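Local coordinates for proton-dependent oligopeptide transporter family protein (Xanthomonas campestris, PDB 6EI3) that probably uses the inward flow of protons to drive uptake of small peptides across the membrane, as a POT-family member of the major facilitator superfamily, at residues G9-A12 with C13-S17; L178-I181 with A182-F186; F306-K309 with A310-W313; A397-I400 with L401-L405. One frame throughout, in Å; residues are numbered along the deposited sequence.

All four contacts are local, each between neighbouring turns of one continuous stretch. Contacts 1 and 2 lie on two packed helices, 4-22 and 168-188, and touch through C13 and F16 against L178, with centres about 8 Å apart. Contact 1 carries a cluster of buried charged side chains, whereas contact 2 turns one side to the protein and another to lipid. Contacts 3 and 4 form a second pair, with centres about 13 Å apart, joined through W313, Q399 and Y403. Contact 3 is buried throughout and rich in polar bonds at a helix break; contact 4 is partly buried, and its tryptophan sits between two lipids.

Contact 1: G9-A12 with C13-S17; sequences GNEA and CERFS
E11, E14, R15 and F16 spell out the ExxERF motif of POT transporters on helix 4-22, and E11 meets R15 one helical turn on. The backbone is regular here: R15 N donates to E11 O at 3.0 Å, and F16 N to A12 O at 3.1 Å. The E11 side chain crosses that of R15 at a slant without pairing with it. E11 OE2 lies 3.5 Å from R15 CG, touching the aliphatic root of the arginine, while the carboxylate and guanidinium planes are 29° apart. R15 is bent at chi2 and chi3 and turns its head to its neighbour E14, gripping it side-on. Its NE reaches E14 OE1 at 2.8 Å, somewhat out of the carboxylate plane, and its NH2 meets the syn lone pair of E14 OE2 at 2.8 Å, nearly straight at 176°. This two-point grip fixes both flat groups against rotation. A water ties the two acids together, donating to E11 OE1 and E14 OE1 at 2.7 Å each, across a 4.5 Å gap between those oxygens. Y86 OH adds a hydrogen bond to E14 OE2, so helix 62-95 helps to position the pair. E11 in turn packs on F144 and I148 of helix 137-165. Such a buried cluster of two acids and an arginine on the first helix is typical of POT transporters, where the ExxERF motif is linked to proton coupling.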
loop_
_atom_site.group_PDB
_atom_site.type_symbol
_atom_site.label_atom_id
_atom_site.label_comp_id
_atom_site.label_asym_id
_atom_site.label_seq_id
_atom_site.Cartn_x
_atom_site.Cartn_y
_atom_site.Cartn_z
ATOM N N GLY A 9 2.574 -22.253 4.379
ATOM C CA GLY A 9 1.626 -22.295 5.494
ATOM C C GLY A 9 1.552 -20.969 6.235
ATOM O O GLY A 9 0.473 -20.429 6.457
ATOM N N ASN A 10 2.715 -20.423 6.597
ATOM C CA ASN A 10 2.817 -19.142 7.285
ATOM C C ASN A 10 2.224 -18.030 6.412
ATOM O O ASN A 10 1.437 -17.229 6.922
ATOM C CB ASN A 10 4.282 -18.851 7.632
ATOM C CG ASN A 10 4.499 -17.442 8.118
ATOM O OD1 ASN A 10 4.237 -17.093 9.279
ATOM N ND2 ASN A 10 4.866 -16.579 7.204
ATOM N N GLU A 11 2.580 -17.995 5.098
ATOM C CA GLU A 11 2.068 -16.986 4.158
ATOM C C GLU A 11 0.533 -17.038 4.026
ATOM O O GLU A 11 -0.118 -15.993 4.048
ATOM C CB GLU A 11 2.748 -17.130 2.768
ATOM C CG GLU A 11 2.242 -16.173 1.686
ATOM C CD GLU A 11 2.594 -14.697 1.801
ATOM O OE1 GLU A 11 3.312 -14.308 2.750
ATOM O OE2 GLU A 11 2.170 -13.928 0.910
ATOM N N ALA A 12 -0.033 -18.247 3.883
ATOM C CA ALA A 12 -1.485 -18.432 3.724
ATOM C C ALA A 12 -2.250 -17.966 4.953
ATOM O O ALA A 12 -3.189 -17.194 4.815
ATOM C CB ALA A 12 -1.801 -19.891 3.423
ATOM N N CYS A 13 -1.821 -18.395 6.164
ATOM C CA CYS A 13 -2.510 -18.001 7.401
ATOM C C CYS A 13 -2.390 -16.525 7.696
ATOM O O CYS A 13 -3.405 -15.914 8.039
ATOM C CB CYS A 13 -2.060 -18.850 8.580
ATOM S SG CYS A 13 -2.366 -20.615 8.367
ATOM N N GLU A 14 -1.175 -15.934 7.525
ATOM C CA GLU A 14 -0.969 -14.504 7.782
ATOM C C GLU A 14 -1.787 -13.623 6.824
ATOM O O GLU A 14 -2.347 -12.631 7.258
ATOM C CB GLU A 14 0.538 -14.130 7.759
ATOM C CG GLU A 14 0.835 -12.658 8.066
ATOM C CD GLU A 14 0.649 -11.665 6.930
ATOM O OE1 GLU A 14 0.773 -12.083 5.762
ATOM O OE2 GLU A 14 0.348 -10.479 7.197
ATOM N N ARG A 15 -1.840 -13.965 5.532
ATOM C CA ARG A 15 -2.586 -13.168 4.558
ATOM C C ARG A 15 -4.090 -13.242 4.807
ATOM O O ARG A 15 -4.770 -12.222 4.720
ATOM C CB ARG A 15 -2.236 -13.547 3.090
ATOM C CG ARG A 15 -0.803 -13.136 2.635
ATOM C CD ARG A 15 -0.616 -11.641 2.343
ATOM N NE ARG A 15 -0.437 -10.887 3.590
ATOM C CZ ARG A 15 -0.651 -9.587 3.747
ATOM N NH1 ARG A 15 -1.029 -8.838 2.715
ATOM N NH2 ARG A 15 -0.487 -9.022 4.940
ATOM N N PHE A 16 -4.608 -14.438 5.110
ATOM C CA PHE A 16 -6.037 -14.592 5.384
ATOM C C PHE A 16 -6.383 -13.751 6.625
ATOM O O PHE A 16 -7.385 -13.032 6.631
ATOM C CB PHE A 16 -6.416 -16.075 5.590
ATOM C CG PHE A 16 -7.912 -16.322 5.723
ATOM C CD1 PHE A 16 -8.580 -16.031 6.906
ATOM C CD2 PHE A 16 -8.644 -16.849 4.667
ATOM C CE1 PHE A 16 -9.961 -16.269 7.035
ATOM C CE2 PHE A 16 -10.021 -17.089 4.799
ATOM C CZ PHE A 16 -10.668 -16.790 5.978
ATOM N N SER A 17 -5.533 -13.838 7.658
ATOM C CA SER A 17 -5.677 -13.110 8.910
ATOM C C SER A 17 -5.683 -11.585 8.690
ATOM O O SER A 17 -6.544 -10.884 9.225
ATOM C CB SER A 17 -4.557 -13.509 9.864
ATOM O OG SER A 17 -4.592 -12.758 11.061
HETATM O O HOH W 1 3.283 -12.778 5.002
#

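Contact 2: L178-I181 with A182-F186; sequences LMFI and ATAVF
M179 O accepts two hydrogen bonds from T183, one turn further along helix 168-188. T183 N donates at 3.0 Å and T183 OG1 at 2.9 Å, the two arriving from opposite faces of the carbonyl plane. The hydroxyl can fold back because OG1 stands anti to the carbonyl carbon of T183, with chi1 at -53°. The other backbone bonds keep the helix regular, among them A182 N to L178 O at 2.8 Å and V185 N to I181 O at 2.9 Å. Apolar contacts flank them. M179 is bent at chi2 and chi3, which carries its CE across to T183 OG1 at 3.5 Å and leaves it 4.2 Å from A182 CB. On another side of the helix, I181 CG2 meets V185 CG2 at 4.1 Å, and L178 and I181 touch a bound monoacylglycerol. A second lipid touches A184. The protein-facing residues pack elsewhere: A182 against C13 of helix 4-22, M179 and T183 against helix 62-95. The chemistry therefore implies a membrane helix in which the hydroxyl of T183, buried against S83 and C87, is satisfied by the helix's own backbone, while L178, I181 and A184 meet bound lipid.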
loop_
_atom_site.group_PDB
_atom_site.type_symbol
_atom_site.label_atom_id
_atom_site.label_comp_id
_atom_site.label_asym_id
_atom_site.label_seq_id
_atom_site.Cartn_x
_atom_site.Cartn_y
_atom_site.Cartn_z
ATOM N N LEU A 178 -5.511 -17.589 13.473
ATOM C CA LEU A 178 -4.784 -17.864 12.239
ATOM C C LEU A 178 -3.387 -17.280 12.252
ATOM O O LEU A 178 -2.481 -17.898 11.703
ATOM C CB LEU A 178 -5.572 -17.393 11.009
ATOM C CG LEU A 178 -6.702 -18.339 10.598
ATOM C CD1 LEU A 178 -7.615 -17.657 9.638
ATOM C CD2 LEU A 178 -6.150 -19.615 9.958
ATOM N N MET A 179 -3.207 -16.115 12.892
ATOM C CA MET A 179 -1.906 -15.459 13.024
ATOM C C MET A 179 -1.054 -16.245 14.012
ATOM O O MET A 179 0.145 -16.399 13.794
ATOM C CB MET A 179 -2.070 -13.988 13.472
ATOM C CG MET A 179 -0.824 -13.149 13.262
ATOM S SD MET A 179 -0.151 -13.249 11.562
ATOM C CE MET A 179 1.591 -13.453 11.942
ATOM N N PHE A 180 -1.668 -16.755 15.097
ATOM C CA PHE A 180 -0.946 -17.596 16.045
ATOM C C PHE A 180 -0.452 -18.844 15.294
ATOM O O PHE A 180 0.707 -19.227 15.435
ATOM C CB PHE A 180 -1.822 -17.994 17.256
ATOM C CG PHE A 180 -1.194 -19.122 18.047
ATOM C CD1 PHE A 180 -0.204 -18.866 18.989
ATOM C CD2 PHE A 180 -1.539 -20.447 17.796
ATOM C CE1 PHE A 180 0.401 -19.916 19.695
ATOM C CE2 PHE A 180 -0.903 -21.494 18.475
ATOM C CZ PHE A 180 0.055 -21.218 19.422
ATOM N N ILE A 181 -1.333 -19.447 14.472
ATOM C CA ILE A 181 -1.003 -20.637 13.675
ATOM C C ILE A 181 0.066 -20.304 12.645
ATOM O O ILE A 181 0.949 -21.131 12.436
ATOM C CB ILE A 181 -2.262 -21.265 13.011
ATOM C CG1 ILE A 181 -3.206 -21.893 14.084
ATOM C CG2 ILE A 181 -1.850 -22.304 11.931
ATOM C CD1 ILE A 181 -4.632 -22.239 13.568
ATOM N N ALA A 182 -0.021 -19.112 11.987
ATOM C CA ALA A 182 0.978 -18.672 11.004
ATOM C C ALA A 182 2.365 -18.617 11.644
ATOM O O ALA A 182 3.333 -19.100 11.050
ATOM C CB ALA A 182 0.617 -17.285 10.461
ATOM N N THR A 183 2.448 -18.031 12.864
ATOM C CA THR A 183 3.704 -17.873 13.623
ATOM C C THR A 183 4.232 -19.241 14.056
ATOM O O THR A 183 5.431 -19.501 13.906
ATOM C CB THR A 183 3.498 -16.907 14.817
ATOM O OG1 THR A 183 2.936 -15.686 14.339
ATOM C CG2 THR A 183 4.799 -16.606 15.569
ATOM N N ALA A 184 3.329 -20.122 14.568
ATOM C CA ALA A 184 3.696 -21.469 14.999
ATOM C C ALA A 184 4.250 -22.287 13.832
ATOM O O ALA A 184 5.249 -22.983 14.009
ATOM C CB ALA A 184 2.492 -22.189 15.626
ATOM N N VAL A 185 3.587 -22.229 12.658
ATOM C CA VAL A 185 4.005 -22.964 11.461
ATOM C C VAL A 185 5.393 -22.477 10.985
ATOM O O VAL A 185 6.268 -23.303 10.717
ATOM C CB VAL A 185 2.916 -22.961 10.348
ATOM C CG1 VAL A 185 3.494 -23.391 9.002
ATOM C CG2 VAL A 185 1.740 -23.873 10.731
ATOM N N PHE A 186 5.612 -21.143 10.965
ATOM C CA PHE A 186 6.910 -20.585 10.580
ATOM C C PHE A 186 8.003 -21.155 11.509
ATOM O O PHE A 186 8.976 -21.713 11.026
ATOM C CB PHE A 186 6.889 -19.031 10.582
ATOM C CG PHE A 186 8.159 -18.399 10.030
ATOM C CD1 PHE A 186 8.377 -18.316 8.653
ATOM C CD2 PHE A 186 9.122 -17.873 10.885
ATOM C CE1 PHE A 186 9.558 -17.746 8.145
ATOM C CE2 PHE A 186 10.275 -17.264 10.377
ATOM C CZ PHE A 186 10.490 -17.212 9.010
#

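Contact 3: F306-K309 with A310-W313; sequences FDQK and ASTW
W313 lays its indole against K309, whose CA sits 3.6 Å above one face, offset toward the rim, with K309 CB 3.9 Å from CE3. The ring also meets Y403 of helix 400-424 edge-to-face and W378 of helix 363-389 at an angle. F306 presents a face too: K309 NZ stands 3.3 Å above its plane near the rim. The setting is a helix break, a short 3-10 turn between helices 281-306 and 312-317. Q308 O holds the turn together by accepting twice. W313 N comes in almost straight, at 174° and 3.1 Å, while S311 N reaches the same oxygen from above the carbonyl plane. S311 occupies the N-cap position, but its side chain makes no capping bond; its OG instead bonds H52 NE2 of helix 40-60, tying the break to another part of the bundle. D307 is held in a similar way by N445. The side chains of Q308 and T312 lie side by side, pointing the same way. Q308 extends beyond CG and bonds S304 O through NE2, which helps to fix its amide. At the other end of that amide, T312 OG1 donates in the carbonyl plane to a lone pair of Q308 OE1 at 2.7 Å.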
loop_
_atom_site.group_PDB
_atom_site.type_symbol
_atom_site.label_atom_id
_atom_site.label_comp_id
_atom_site.label_asym_id
_atom_site.label_seq_id
_atom_site.Cartn_x
_atom_site.Cartn_y
_atom_site.Cartn_z
ATOM N N PHE A 306 -7.755 3.439 -4.166
ATOM C CA PHE A 306 -7.796 1.994 -4.010
ATOM C C PHE A 306 -8.078 1.541 -2.568
ATOM O O PHE A 306 -8.941 0.691 -2.372
ATOM C CB PHE A 306 -6.494 1.368 -4.569
ATOM C CG PHE A 306 -6.468 -0.140 -4.508
ATOM C CD1 PHE A 306 -7.278 -0.898 -5.342
ATOM C CD2 PHE A 306 -5.624 -0.801 -3.619
ATOM C CE1 PHE A 306 -7.268 -2.295 -5.264
ATOM C CE2 PHE A 306 -5.618 -2.194 -3.543
ATOM C CZ PHE A 306 -6.436 -2.932 -4.370
ATOM N N ASP A 307 -7.352 2.089 -1.571
ATOM C CA ASP A 307 -7.487 1.669 -0.162
ATOM C C ASP A 307 -8.825 2.077 0.501
ATOM O O ASP A 307 -9.213 1.486 1.508
ATOM C CB ASP A 307 -6.267 2.112 0.667
ATOM C CG ASP A 307 -5.081 1.160 0.441
ATOM O OD1 ASP A 307 -5.314 -0.072 0.346
ATOM O OD2 ASP A 307 -3.930 1.647 0.343
ATOM N N GLN A 308 -9.563 3.010 -0.110
ATOM C CA GLN A 308 -10.873 3.441 0.385
ATOM C C GLN A 308 -12.005 2.423 0.114
ATOM O O GLN A 308 -13.111 2.607 0.605
ATOM C CB GLN A 308 -11.219 4.825 -0.148
ATOM C CG GLN A 308 -10.461 5.946 0.535
ATOM C CD GLN A 308 -10.960 7.270 0.026
ATOM O OE1 GLN A 308 -12.012 7.773 0.455
ATOM N NE2 GLN A 308 -10.278 7.809 -0.974
ATOM N N LYS A 309 -11.728 1.317 -0.586
ATOM C CA LYS A 309 -12.760 0.280 -0.755
ATOM C C LYS A 309 -13.089 -0.401 0.607
ATOM O O LYS A 309 -14.195 -0.935 0.799
ATOM C CB LYS A 309 -12.390 -0.734 -1.852
ATOM C CG LYS A 309 -11.164 -1.554 -1.569
ATOM C CD LYS A 309 -10.620 -2.198 -2.846
ATOM C CE LYS A 309 -9.574 -3.233 -2.516
ATOM N NZ LYS A 309 -8.442 -2.658 -1.746
ATOM N N ALA A 310 -12.139 -0.315 1.559
ATOM C CA ALA A 310 -12.304 -0.901 2.883
ATOM C C ALA A 310 -12.860 0.133 3.881
ATOM O O ALA A 310 -13.081 -0.193 5.034
ATOM C CB ALA A 310 -10.964 -1.480 3.375
ATOM N N SER A 311 -13.089 1.373 3.437
ATOM C CA SER A 311 -13.566 2.393 4.347
ATOM C C SER A 311 -14.774 3.128 3.758
ATOM O O SER A 311 -15.906 2.727 4.018
ATOM C CB SER A 311 -12.422 3.327 4.743
ATOM O OG SER A 311 -11.926 4.073 3.643
ATOM N N THR A 312 -14.535 4.132 2.906
ATOM C CA THR A 312 -15.566 4.898 2.224
ATOM C C THR A 312 -16.603 3.990 1.500
ATOM O O THR A 312 -17.800 4.237 1.611
ATOM C CB THR A 312 -14.896 5.874 1.246
ATOM O OG1 THR A 312 -13.986 6.731 1.960
ATOM C CG2 THR A 312 -15.907 6.699 0.472
ATOM N N TRP A 313 -16.148 2.965 0.753
ATOM C CA TRP A 313 -17.108 2.109 0.031
ATOM C C TRP A 313 -17.924 1.232 0.969
ATOM O O TRP A 313 -19.098 0.974 0.700
ATOM C CB TRP A 313 -16.422 1.252 -1.021
ATOM C CG TRP A 313 -15.841 2.015 -2.184
ATOM C CD1 TRP A 313 -15.540 3.345 -2.245
ATOM C CD2 TRP A 313 -15.423 1.449 -3.433
ATOM N NE1 TRP A 313 -15.015 3.655 -3.482
ATOM C CE2 TRP A 313 -14.911 2.503 -4.223
ATOM C CE3 TRP A 313 -15.490 0.160 -3.985
ATOM C CZ2 TRP A 313 -14.440 2.301 -5.526
ATOM C CZ3 TRP A 313 -15.038 -0.044 -5.282
ATOM C CH2 TRP A 313 -14.538 1.022 -6.048
#

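Contact 4: A397-I400 with L401-L405; sequences AWQI and LPYAL. With 78M ((2S)-2,3-dihydroxypropyl(7Z)-pentadec-7-enoate), chain E; 78M ((2S)-2,3-dihydroxypropyl(7Z)-pentadec-7-enoate), chain F.
I400 O receives A404 N at 2.8 Å, the shortest polar bond across this contact, where a 3-10 turn runs into the start of helix 400-424. One residue earlier, Y403 N donates to Q399 O at 3.0 Å. That same oxygen lies in the plane of the Y403 ring, at its edge, 3.3 Å from CD2. P402 fits into the first turn, where its missing N-H costs little: its CD occupies the place of a donor, 3.3 Å from W398 O. The remaining link, from L401 N to W398 O, is weak. Q399 sends its amide inward, and NE2 bonds both W313 O and Q316 OE1, tying the turn to helix 312-317. W398 meets lipid instead. Its indole is sandwiched between two monoacylglycerols: the glycerol end of the chain E lipid lies over one face, with C17 3.4 Å from NE1, and the ester carbon C1 of the chain F lipid lies over the opposite face. A tryptophan between lipid head regions suits the membrane border. Further along, L401 holds CG anti to its backbone nitrogen (chi1 176°), which lets CD2 reach C4 of the chain F lipid at 3.7 Å.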
loop_
_atom_site.group_PDB
_atom_site.type_symbol
_atom_site.label_atom_id
_atom_site.label_comp_id
_atom_site.label_asym_id
_atom_site.label_seq_id
_atom_site.Cartn_x
_atom_site.Cartn_y
_atom_site.Cartn_z
ATOM N N ALA A 397 -25.579 -4.462 -5.137
ATOM C CA ALA A 397 -25.017 -5.027 -6.376
ATOM C C ALA A 397 -24.538 -3.923 -7.322
ATOM O O ALA A 397 -23.685 -4.179 -8.164
ATOM C CB ALA A 397 -26.045 -5.920 -7.076
ATOM N N TRP A 398 -25.041 -2.681 -7.163
ATOM C CA TRP A 398 -24.556 -1.534 -7.955
ATOM C C TRP A 398 -23.062 -1.288 -7.719
ATOM O O TRP A 398 -22.397 -0.762 -8.612
ATOM C CB TRP A 398 -25.334 -0.255 -7.623
ATOM C CG TRP A 398 -26.544 -0.046 -8.476
ATOM C CD1 TRP A 398 -27.845 -0.173 -8.096
ATOM C CD2 TRP A 398 -26.560 0.286 -9.869
ATOM N NE1 TRP A 398 -28.676 0.124 -9.151
ATOM C CE2 TRP A 398 -27.914 0.395 -10.258
ATOM C CE3 TRP A 398 -25.559 0.476 -10.841
ATOM C CZ2 TRP A 398 -28.297 0.701 -11.573
ATOM C CZ3 TRP A 398 -25.939 0.812 -12.134
ATOM C CH2 TRP A 398 -27.295 0.921 -12.488
ATOM N N GLN A 399 -22.518 -1.687 -6.539
ATOM C CA GLN A 399 -21.063 -1.517 -6.269
ATOM C C GLN A 399 -20.159 -2.420 -7.148
ATOM O O GLN A 399 -18.954 -2.174 -7.195
ATOM C CB GLN A 399 -20.701 -1.708 -4.791
ATOM C CG GLN A 399 -21.293 -0.680 -3.837
ATOM C CD GLN A 399 -20.622 -0.723 -2.486
ATOM O OE1 GLN A 399 -20.294 -1.799 -1.946
ATOM N NE2 GLN A 399 -20.473 0.450 -1.873
ATOM N N ILE A 400 -20.734 -3.441 -7.851
ATOM C CA ILE A 400 -19.996 -4.308 -8.804
ATOM C C ILE A 400 -19.356 -3.401 -9.891
ATOM O O ILE A 400 -18.208 -3.633 -10.260
ATOM C CB ILE A 400 -20.925 -5.387 -9.476
ATOM C CG1 ILE A 400 -21.398 -6.465 -8.462
ATOM C CG2 ILE A 400 -20.228 -6.063 -10.697
ATOM C CD1 ILE A 400 -22.596 -7.383 -8.963
ATOM N N LEU A 401 -20.116 -2.393 -10.405
ATOM C CA LEU A 401 -19.631 -1.444 -11.427
ATOM C C LEU A 401 -18.336 -0.735 -10.968
ATOM O O LEU A 401 -17.311 -0.982 -11.599
ATOM C CB LEU A 401 -20.717 -0.457 -11.882
ATOM C CG LEU A 401 -20.306 0.644 -12.878
ATOM C CD1 LEU A 401 -19.867 0.058 -14.232
ATOM C CD2 LEU A 401 -21.456 1.617 -13.091
ATOM N N PRO A 402 -18.288 0.031 -9.850
ATOM C CA PRO A 402 -16.988 0.604 -9.440
ATOM C C PRO A 402 -15.952 -0.443 -9.020
ATOM O O PRO A 402 -14.780 -0.178 -9.205
ATOM C CB PRO A 402 -17.353 1.571 -8.307
ATOM C CG PRO A 402 -18.682 1.097 -7.785
ATOM C CD PRO A 402 -19.389 0.524 -8.983
ATOM N N TYR A 403 -16.349 -1.637 -8.517
ATOM C CA TYR A 403 -15.345 -2.664 -8.209
ATOM C C TYR A 403 -14.635 -3.108 -9.498
ATOM O O TYR A 403 -13.412 -3.234 -9.505
ATOM C CB TYR A 403 -15.950 -3.894 -7.490
ATOM C CG TYR A 403 -15.720 -3.839 -5.995
ATOM C CD1 TYR A 403 -14.479 -4.164 -5.451
ATOM C CD2 TYR A 403 -16.692 -3.329 -5.141
ATOM C CE1 TYR A 403 -14.221 -4.004 -4.094
ATOM C CE2 TYR A 403 -16.462 -3.212 -3.771
ATOM C CZ TYR A 403 -15.225 -3.551 -3.254
ATOM O OH TYR A 403 -14.989 -3.408 -1.918
ATOM N N ALA A 404 -15.402 -3.324 -10.581
ATOM C CA ALA A 404 -14.863 -3.752 -11.880
ATOM C C ALA A 404 -13.918 -2.703 -12.436
ATOM O O ALA A 404 -12.796 -3.027 -12.836
ATOM C CB ALA A 404 -16.000 -4.026 -12.871
ATOM N N LEU A 405 -14.360 -1.435 -12.423
ATOM C CA LEU A 405 -13.572 -0.321 -12.936
ATOM C C LEU A 405 -12.286 -0.145 -12.145
ATOM O O LEU A 405 -11.210 -0.087 -12.748
ATOM C CB LEU A 405 -14.400 0.981 -12.955
ATOM C CG LEU A 405 -15.574 1.014 -13.953
ATOM C CD1 LEU A 405 -16.588 2.055 -13.559
ATOM C CD2 LEU A 405 -15.084 1.232 -15.413
HETATM O O21 78M E . -31.852 -4.533 -8.473
HETATM C C20 78M E . -31.051 -3.500 -9.035
HETATM C C18 78M E . -29.912 -4.065 -9.852
HETATM O O19 78M E . -29.164 -4.991 -9.061
HETATM C C17 78M E . -28.981 -2.990 -10.357
HETATM O O2 78M E . -28.046 -3.561 -11.305
HETATM C C1 78M E . -26.805 -3.840 -10.888
HETATM O O1 78M E . -26.500 -3.963 -9.734
HETATM C C2 78M E . -25.848 -3.959 -12.039
HETATM C C3 78M E . -24.501 -3.296 -11.760
HETATM C C4 78M E . -23.625 -3.104 -12.991
HETATM C C5 78M E . -22.754 -4.297 -13.370
HETATM C C6 78M E . -21.610 -3.942 -14.319
HETATM C C7 78M E . -20.892 -5.136 -14.861
HETATM C C8 78M E . -19.594 -5.367 -14.797
HETATM C C9 78M E . -18.872 -6.563 -15.354
HETATM C C10 78M E . -18.717 -7.735 -14.370
HETATM C C11 78M E . -19.940 -8.647 -14.230
HETATM C C12 78M E . -20.041 -9.772 -15.255
HETATM C C13 78M E . -21.112 -10.806 -14.929
HETATM C C15 78M E . -22.134 -13.070 -15.435
HETATM C C14 78M E . -21.135 -12.011 -15.858
HETATM O O21 78M F . -31.768 4.592 -10.045
HETATM C C20 78M F . -30.550 5.316 -10.144
HETATM C C18 78M F . -29.942 5.150 -11.517
HETATM O O19 78M F . -29.609 3.781 -11.757
HETATM C C17 78M F . -28.759 6.063 -11.762
HETATM O O2 78M F . -27.575 5.538 -11.112
HETATM C C1 78M F . -26.660 4.926 -11.878
HETATM O O1 78M F . -26.880 4.521 -12.991
HETATM C C2 78M F . -25.335 4.829 -11.177
HETATM C C3 78M F . -24.273 4.071 -11.970
HETATM C C4 78M F . -23.038 4.898 -12.279
HETATM C C5 78M F . -22.990 5.505 -13.673
HETATM C C6 78M F . -21.816 6.466 -13.877
HETATM C C7 78M F . -20.854 6.025 -14.933
HETATM C C8 78M F . -19.797 5.249 -14.763
HETATM C C9 78M F . -18.830 4.806 -15.820
HETATM C C10 78M F . -19.441 3.865 -16.866
HETATM C C11 78M F . -18.685 3.821 -18.188
HETATM C C12 78M F . -17.516 2.849 -18.229
HETATM C C13 78M F . -16.601 3.043 -19.425
HETATM C C15 78M F . -14.592 2.246 -20.723
HETATM C C14 78M F . -15.496 2.009 -19.535
#